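Local atomic coordinates of heme oxygenase (mycobilin-producing) (Mycobacterium tuberculosis, PDB entry 3HX9), a protein that probably breaks open the porphyrin ring of heme by oxidation, yielding mycobilin and releasing its iron, in a dimer that can hold two hemes in its active site. Residues Pro2-Ile6 against Trp57-Phe63; Ala8-Pro12 against Pro82-Gly86. All blocks are in the same frame, centred on the assembly; numbering follows the deposited sequence.

Interaction 1 (Pro2-Ile6 against Trp57-Phe63); sequences PVVKI and WESDEAF. With HEM (protoporphyrin IX containing Fe), chain E.
The aliphatic part of Lys5, a residue better known for its charge, lies against the face of the Phe63 ring, with Lys5 CG 3.7 Å from the ring centroid and only 15° off its normal: a CH-pi contact. The Lys5 side chain bends at chi2 (-66°), which carries CD and CE on across the ring toward its CD2 side, and Lys5 CE comes 3.3 Å from Asp60 OD1. Lysine suits the place because its methylenes can cover an aromatic ring while its ammonium turns to the carboxylate; the salt bridge from Lys5 NZ to Asp60 OD1 spans 3.6 Å, and Gln64 also donates to that oxygen. Lys5 CG touches the Trp57 indole as well, meeting CD1 obliquely, while Trp57 NE1 is hydrogen-bonded to Thr55 OG1.

Nearer the N terminus, Val3 and Trp57 form an antiparallel hydrogen-bonded pair. Val3 N reaches Trp57 O at 2.9 Å in the carbonyl plane, and the return bond from Trp57 N to Val3 O is equally straight, at 171°. Beta-branched Val3 fits a strand, and its CG2 packs on Trp57 CB at 3.7 Å and against the backbone of Ser59. There the chain turns into helix 60-68, with Ser59 as N-cap: its OG accepts from Ala62 N at 2.9 Å. Phe63, one turn along, brings CZ to within 3.5 Å of the heme vinyl carbon CBC, which lies at the ring's edge. A helix packed on an antiparallel sheet is the ferredoxin-like arrangement of the dimeric alpha-beta barrel family; here Phe63 also lines the heme pocket.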
loop_
_atom_site.group_PDB
_atom_site.type_symbol
_atom_site.label_atom_id
_atom_site.label_comp_id
_atom_site.label_asym_id
_atom_site.label_seq_id
_atom_site.Cartn_x
_atom_site.Cartn_y
_atom_site.Cartn_z
ATOM N N PRO A 2 6.759 11.121 -5.264
ATOM C CA PRO A 2 5.329 11.075 -4.805
ATOM C C PRO A 2 5.209 10.478 -3.414
ATOM O O PRO A 2 6.190 10.049 -2.813
ATOM C CB PRO A 2 4.641 10.165 -5.807
ATOM C CG PRO A 2 5.532 10.286 -7.055
ATOM C CD PRO A 2 6.929 10.430 -6.547
ATOM N N VAL A 3 4.017 10.585 -2.857
ATOM C CA VAL A 3 3.826 10.071 -1.464
ATOM C C VAL A 3 2.647 9.188 -1.462
ATOM O O VAL A 3 1.783 9.284 -2.343
ATOM C CB VAL A 3 3.633 11.200 -0.411
ATOM C CG1 VAL A 3 4.923 12.055 -0.348
ATOM C CG2 VAL A 3 2.406 12.147 -0.753
ATOM N N VAL A 4 2.542 8.384 -0.407
ATOM C CA VAL A 4 1.385 7.506 -0.202
ATOM C C VAL A 4 0.857 7.798 1.193
ATOM O O VAL A 4 1.639 7.888 2.159
ATOM C CB VAL A 4 1.841 6.004 -0.281
ATOM C CG1 VAL A 4 0.663 5.143 0.107
ATOM C CG2 VAL A 4 2.134 5.628 -1.693
ATOM N N LYS A 5 -0.443 8.030 1.277
ATOM C CA LYS A 5 -1.110 8.241 2.561
ATOM C C LYS A 5 -2.166 7.160 2.699
ATOM O O LYS A 5 -3.098 7.097 1.910
ATOM C CB LYS A 5 -1.750 9.614 2.539
ATOM C CG LYS A 5 -0.734 10.786 2.201
ATOM C CD LYS A 5 0.353 10.937 3.361
ATOM C CE LYS A 5 1.233 12.224 3.277
ATOM N NZ LYS A 5 1.124 12.573 1.951
ATOM N N ILE A 6 -2.047 6.301 3.718
ATOM C CA ILE A 6 -2.954 5.183 3.786
ATOM C C ILE A 6 -3.828 5.439 5.030
ATOM O O ILE A 6 -3.231 5.633 6.118
ATOM C CB ILE A 6 -2.146 3.885 4.067
ATOM C CG1 ILE A 6 -1.101 3.654 2.955
ATOM C CG2 ILE A 6 -3.157 2.638 4.210
ATOM C CD1 ILE A 6 -0.501 2.242 2.880
ATOM N N TRP A 57 -0.404 10.805 -3.871
ATOM C CA TRP A 57 -0.347 12.249 -4.108
ATOM C C TRP A 57 1.001 12.603 -4.692
ATOM O O TRP A 57 2.000 11.971 -4.425
ATOM C CB TRP A 57 -0.556 13.025 -2.836
ATOM C CG TRP A 57 -1.859 12.696 -2.160
ATOM C CD1 TRP A 57 -2.142 11.588 -1.372
ATOM C CD2 TRP A 57 -3.082 13.419 -2.308
ATOM N NE1 TRP A 57 -3.477 11.597 -1.052
ATOM C CE2 TRP A 57 -4.072 12.735 -1.549
ATOM C CE3 TRP A 57 -3.424 14.609 -2.953
ATOM C CZ2 TRP A 57 -5.424 13.186 -1.496
ATOM C CZ3 TRP A 57 -4.749 15.070 -2.915
ATOM C CH2 TRP A 57 -5.734 14.365 -2.150
ATOM N N GLU A 58 1.026 13.675 -5.458
ATOM C CA GLU A 58 2.314 14.222 -5.907
ATOM C C GLU A 58 3.241 14.702 -4.806
ATOM O O GLU A 58 4.466 14.599 -4.953
ATOM C CB GLU A 58 2.035 15.416 -6.834
ATOM C CG GLU A 58 1.070 15.054 -7.957
ATOM C CD GLU A 58 1.184 15.980 -9.155
ATOM O OE1 GLU A 58 1.321 17.231 -8.944
ATOM O OE2 GLU A 58 1.135 15.418 -10.293
ATOM N N SER A 59 2.703 15.248 -3.700
ATOM C CA SER A 59 3.501 15.733 -2.605
ATOM C C SER A 59 2.725 15.661 -1.312
ATOM O O SER A 59 1.483 15.589 -1.341
ATOM C CB SER A 59 3.852 17.211 -2.838
ATOM O OG SER A 59 2.686 18.044 -2.792
ATOM N N ASP A 60 3.444 15.725 -0.215
ATOM C CA ASP A 60 2.769 15.847 1.070
ATOM C C ASP A 60 1.983 17.165 1.091
ATOM O O ASP A 60 0.880 17.203 1.637
ATOM C CB ASP A 60 3.772 15.860 2.180
ATOM C CG ASP A 60 3.130 16.100 3.533
ATOM O OD1 ASP A 60 2.244 15.308 3.950
ATOM O OD2 ASP A 60 3.480 17.146 4.192
ATOM N N GLU A 61 2.508 18.232 0.471
ATOM C CA GLU A 61 1.739 19.511 0.579
ATOM C C GLU A 61 0.373 19.387 -0.093
ATOM O O GLU A 61 -0.631 19.984 0.392
ATOM C CB GLU A 61 2.519 20.708 -0.007
ATOM C CG GLU A 61 3.432 21.366 1.005
ATOM C CD GLU A 61 4.606 22.141 0.354
ATOM O OE1 GLU A 61 4.320 23.022 -0.504
ATOM O OE2 GLU A 61 5.804 21.868 0.708
ATOM N N ALA A 62 0.323 18.614 -1.187
ATOM C CA ALA A 62 -0.901 18.439 -1.894
ATOM C C ALA A 62 -1.882 17.693 -1.012
ATOM O O ALA A 62 -3.055 18.086 -0.882
ATOM C CB ALA A 62 -0.686 17.658 -3.249
ATOM N N PHE A 63 -1.389 16.635 -0.388
ATOM C CA PHE A 63 -2.246 15.892 0.539
ATOM C C PHE A 63 -2.743 16.789 1.687
ATOM O O PHE A 63 -3.941 16.822 1.984
ATOM C CB PHE A 63 -1.530 14.693 1.101
ATOM C CG PHE A 63 -2.263 14.062 2.267
ATOM C CD1 PHE A 63 -3.436 13.316 2.056
ATOM C CD2 PHE A 63 -1.804 14.284 3.520
ATOM C CE1 PHE A 63 -4.130 12.757 3.134
ATOM C CE2 PHE A 63 -2.455 13.755 4.655
ATOM C CZ PHE A 63 -3.644 12.983 4.428
HETATM C CHA HEM E . -14.168 7.640 6.935
HETATM C CHB HEM E . -14.108 7.798 2.072
HETATM C CHC HEM E . -9.387 8.989 2.225
HETATM C CHD HEM E . -9.769 9.671 7.013
HETATM C C1A HEM E . -14.509 7.522 5.604
HETATM C C2A HEM E . -15.770 6.987 5.145
HETATM C C3A HEM E . -15.763 7.048 3.814
HETATM C C4A HEM E . -14.510 7.567 3.388
HETATM C CMA HEM E . -16.838 6.568 2.833
HETATM C CAA HEM E . -16.898 6.468 6.082
HETATM C CBA HEM E . -16.612 4.998 6.433
HETATM C CGA HEM E . -17.657 4.313 7.302
HETATM O O1A HEM E . -17.298 3.907 8.390
HETATM O O2A HEM E . -18.821 4.174 6.913
HETATM C C1B HEM E . -12.820 8.116 1.728
HETATM C C2B HEM E . -12.341 8.161 0.357
HETATM C C3B HEM E . -11.021 8.482 0.396
HETATM C C4B HEM E . -10.628 8.631 1.791
HETATM C CMB HEM E . -13.169 7.917 -0.914
HETATM C CAB HEM E . -10.135 8.574 -0.844
HETATM C CBB HEM E . -9.059 9.349 -0.923
HETATM C C1C HEM E . -9.095 9.292 3.530
HETATM C C2C HEM E . -7.790 9.658 4.022
HETATM C C3C HEM E . -7.957 9.794 5.348
HETATM C C4C HEM E . -9.308 9.563 5.715
HETATM C CMC HEM E . -6.460 9.705 3.243
HETATM C CAC HEM E . -6.875 10.166 6.348
HETATM C CBC HEM E . -6.277 11.346 6.152
HETATM C C1D HEM E . -10.970 9.179 7.442
HETATM C C2D HEM E . -11.332 9.090 8.824
HETATM C C3D HEM E . -12.708 8.449 8.810
HETATM C C4D HEM E . -13.018 8.197 7.411
HETATM C CMD HEM E . -10.454 9.583 10.012
HETATM C CAD HEM E . -13.560 8.107 10.039
HETATM C CBD HEM E . -13.129 6.678 10.417
HETATM C CGD HEM E . -13.755 6.320 11.774
HETATM O O1D HEM E . -14.736 6.956 12.167
HETATM O O2D HEM E . -13.249 5.484 12.554
HETATM N NA HEM E . -13.728 7.869 4.490
HETATM N NB HEM E . -11.777 8.417 2.555
HETATM N NC HEM E . -10.022 9.266 4.574
HETATM N ND HEM E . -11.950 8.599 6.658
HETATM FE FE HEM E . -11.785 8.224 4.632
#

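Interaction 2 (Ala8-Pro12 against Pro82-Gly86). With HEM (protoporphyrin IX containing Fe), chain E.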
loop_
_atom_site.group_PDB
_atom_site.type_symbol
_atom_site.label_atom_id
_atom_site.label_comp_id
_atom_site.label_asym_id
_atom_site.label_seq_id
_atom_site.Cartn_x
_atom_site.Cartn_y
_atom_site.Cartn_z
ATOM N N ALA A 8 -5.776 3.473 7.527
ATOM C CA ALA A 8 -5.973 2.076 7.873
ATOM C C ALA A 8 -7.154 2.048 8.821
ATOM O O ALA A 8 -7.019 2.470 9.974
ATOM C CB ALA A 8 -4.676 1.415 8.493
ATOM N N ILE A 9 -8.288 1.554 8.350
ATOM C CA ILE A 9 -9.591 1.759 9.030
ATOM C C ILE A 9 -10.091 0.459 9.624
ATOM O O ILE A 9 -9.978 -0.626 9.040
ATOM C CB ILE A 9 -10.618 2.400 8.134
ATOM C CG1 ILE A 9 -10.759 1.613 6.813
ATOM C CG2 ILE A 9 -10.158 3.783 7.882
ATOM C CD1 ILE A 9 -11.904 2.126 5.922
ATOM N N GLU A 10 -10.472 0.566 10.879
ATOM C CA GLU A 10 -10.984 -0.594 11.627
ATOM C C GLU A 10 -12.446 -0.797 11.284
ATOM O O GLU A 10 -13.255 0.082 11.474
ATOM C CB GLU A 10 -10.800 -0.332 13.137
ATOM C CG GLU A 10 -9.323 -0.513 13.598
ATOM C CD GLU A 10 -8.888 0.460 14.738
ATOM O OE1 GLU A 10 -7.766 1.059 14.675
ATOM O OE2 GLU A 10 -9.683 0.648 15.698
ATOM N N VAL A 11 -12.798 -1.950 10.746
ATOM C CA VAL A 11 -14.127 -2.169 10.238
ATOM C C VAL A 11 -14.651 -3.388 10.945
ATOM O O VAL A 11 -14.033 -4.396 10.872
ATOM C CB VAL A 11 -14.076 -2.506 8.726
ATOM C CG1 VAL A 11 -15.447 -2.797 8.223
ATOM C CG2 VAL A 11 -13.576 -1.292 7.994
ATOM N N PRO A 12 -15.803 -3.302 11.600
ATOM C CA PRO A 12 -16.286 -4.500 12.348
ATOM C C PRO A 12 -16.486 -5.694 11.430
ATOM O O PRO A 12 -16.873 -5.552 10.276
ATOM C CB PRO A 12 -17.687 -4.049 12.828
ATOM C CG PRO A 12 -17.509 -2.615 13.088
ATOM C CD PRO A 12 -16.600 -2.118 11.929
ATOM N N PRO A 82 -20.315 6.736 10.957
ATOM C CA PRO A 82 -19.476 5.762 10.217
ATOM C C PRO A 82 -19.749 4.298 10.671
ATOM O O PRO A 82 -20.343 4.097 11.736
ATOM C CB PRO A 82 -18.047 6.198 10.581
ATOM C CG PRO A 82 -18.175 6.718 12.018
ATOM C CD PRO A 82 -19.575 7.340 12.095
ATOM N N VAL A 83 -19.368 3.308 9.847
ATOM C CA VAL A 83 -19.339 1.922 10.328
ATOM C C VAL A 83 -17.967 1.600 10.945
ATOM O O VAL A 83 -17.877 0.815 11.896
ATOM C CB VAL A 83 -19.783 0.863 9.294
ATOM C CG1 VAL A 83 -21.291 1.028 8.949
ATOM C CG2 VAL A 83 -18.936 0.933 8.041
ATOM N N ALA A 84 -16.925 2.278 10.457
ATOM C CA ALA A 84 -15.602 2.121 11.045
ATOM C C ALA A 84 -15.485 2.487 12.528
ATOM O O ALA A 84 -16.161 3.368 13.027
ATOM C CB ALA A 84 -14.533 2.856 10.201
ATOM N N THR A 85 -14.625 1.807 13.239
ATOM C CA THR A 85 -14.461 2.077 14.670
ATOM C C THR A 85 -13.097 2.623 15.048
ATOM O O THR A 85 -12.675 2.584 16.224
ATOM C CB THR A 85 -14.761 0.790 15.468
ATOM O OG1 THR A 85 -13.938 -0.269 14.996
ATOM C CG2 THR A 85 -16.230 0.362 15.240
ATOM N N GLY A 86 -12.374 3.139 14.065
ATOM C CA GLY A 86 -11.110 3.792 14.364
ATOM C C GLY A 86 -10.345 3.864 13.037
ATOM O O GLY A 86 -10.728 3.178 12.051
HETATM C CHA HEM E . -14.168 7.640 6.935
HETATM C CHB HEM E . -14.108 7.798 2.072
HETATM C CHC HEM E . -9.387 8.989 2.225
HETATM C CHD HEM E . -9.769 9.671 7.013
HETATM C C1A HEM E . -14.509 7.522 5.604
HETATM C C2A HEM E . -15.770 6.987 5.145
HETATM C C3A HEM E . -15.763 7.048 3.814
HETATM C C4A HEM E . -14.510 7.567 3.388
HETATM C CMA HEM E . -16.838 6.568 2.833
HETATM C CAA HEM E . -16.898 6.468 6.082
HETATM C CBA HEM E . -16.612 4.998 6.433
HETATM C CGA HEM E . -17.657 4.313 7.302
HETATM O O1A HEM E . -17.298 3.907 8.390
HETATM O O2A HEM E . -18.821 4.174 6.913
HETATM C C1B HEM E . -12.820 8.116 1.728
HETATM C C2B HEM E . -12.341 8.161 0.357
HETATM C C3B HEM E . -11.021 8.482 0.396
HETATM C C4B HEM E . -10.628 8.631 1.791
HETATM C CMB HEM E . -13.169 7.917 -0.914
HETATM C CAB HEM E . -10.135 8.574 -0.844
HETATM C CBB HEM E . -9.059 9.349 -0.923
HETATM C C1C HEM E . -9.095 9.292 3.530
HETATM C C2C HEM E . -7.790 9.658 4.022
HETATM C C3C HEM E . -7.957 9.794 5.348
HETATM C C4C HEM E . -9.308 9.563 5.715
HETATM C CMC HEM E . -6.460 9.705 3.243
HETATM C CAC HEM E . -6.875 10.166 6.348
HETATM C CBC HEM E . -6.277 11.346 6.152
HETATM C C1D HEM E . -10.970 9.179 7.442
HETATM C C2D HEM E . -11.332 9.090 8.824
HETATM C C3D HEM E . -12.708 8.449 8.810
HETATM C C4D HEM E . -13.018 8.197 7.411
HETATM C CMD HEM E . -10.454 9.583 10.012
HETATM C CAD HEM E . -13.560 8.107 10.039
HETATM C CBD HEM E . -13.129 6.678 10.417
HETATM C CGD HEM E . -13.755 6.320 11.774
HETATM O O1D HEM E . -14.736 6.956 12.167
HETATM O O2D HEM E . -13.249 5.484 12.554
HETATM N NA HEM E . -13.728 7.869 4.490
HETATM N NB HEM E . -11.777 8.417 2.555
HETATM N NC HEM E . -10.022 9.266 4.574
HETATM N ND HEM E . -11.950 8.599 6.658
HETATM FE FE HEM E . -11.785 8.224 4.632
#
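Glu10 and Gly86 meet where the chain leaving strand 3-9 passes the end of the loop that leads into strand 87-99, at one end of the antiparallel sheet of this dimeric alpha-beta barrel protein. Two backbone bonds tie the segments: Glu10 N donates to Gly86 O at 2.9 Å, from above the carbonyl plane, and Thr85 N donates to Glu10 O at 2.8 Å. The same Glu10 O also receives a CA-H contact from Ala84.

The Glu10 side chain starts with CB, which sits 3.6 Å from Thr85 OG1 and close to Gly86 O. CG stands anti to the carbonyl carbon (chi1 -76°), and the bend at chi2 lays the carboxylate alongside Gly86: Glu10 CD passes 4.0 Å from Gly86 CA, OE1 approaches the Gly86 carbonyl carbon, and OE2 lies near Gly86 CA. The Glu10 side chain also touches Arg50. Glycine suits position 86 because its extended backbone angles bring the place of a side chain against the preceding carbonyl oxygen.

Farther along, CG of the Pro12 ring meets the methyl CG2 of Thr85, and Pro12 CD lies against Val83 O. Proline, lacking an N-H, suits a chain that has left the sheet, while the small methyl of Ala84 fits between Glu10 O and the heme.

The same loop also binds a heme propionate through main-chain N-H groups, and Arg22, another residue of the heme pocket, lies beside Val83. Val83 N donates to heme O2A at 3.1 Å and more weakly to O1A; Ala84 N points almost straight at heme O1A, 2.7 Å away with an angle of 179°.

From the N terminus, strand 3-9 enters interaction 1 with its first half and interaction 2 with its end and the extended residues that follow. Interaction 1 closes a loop of 50 residues, through helix 16-25 and strands 36-46 and 51-57, at the start of helix 60-68. Interaction 2 opens before that loop is closed and ends after it, at the loop leading into strand 87-99, so the two cross along the chain. Their centres lie 22 Å apart, on opposite sides of the chain's centre. Both reach the same heme, interaction 1 at a vinyl group and interaction 2 at a propionate, so one central strand links two borders of the pocket.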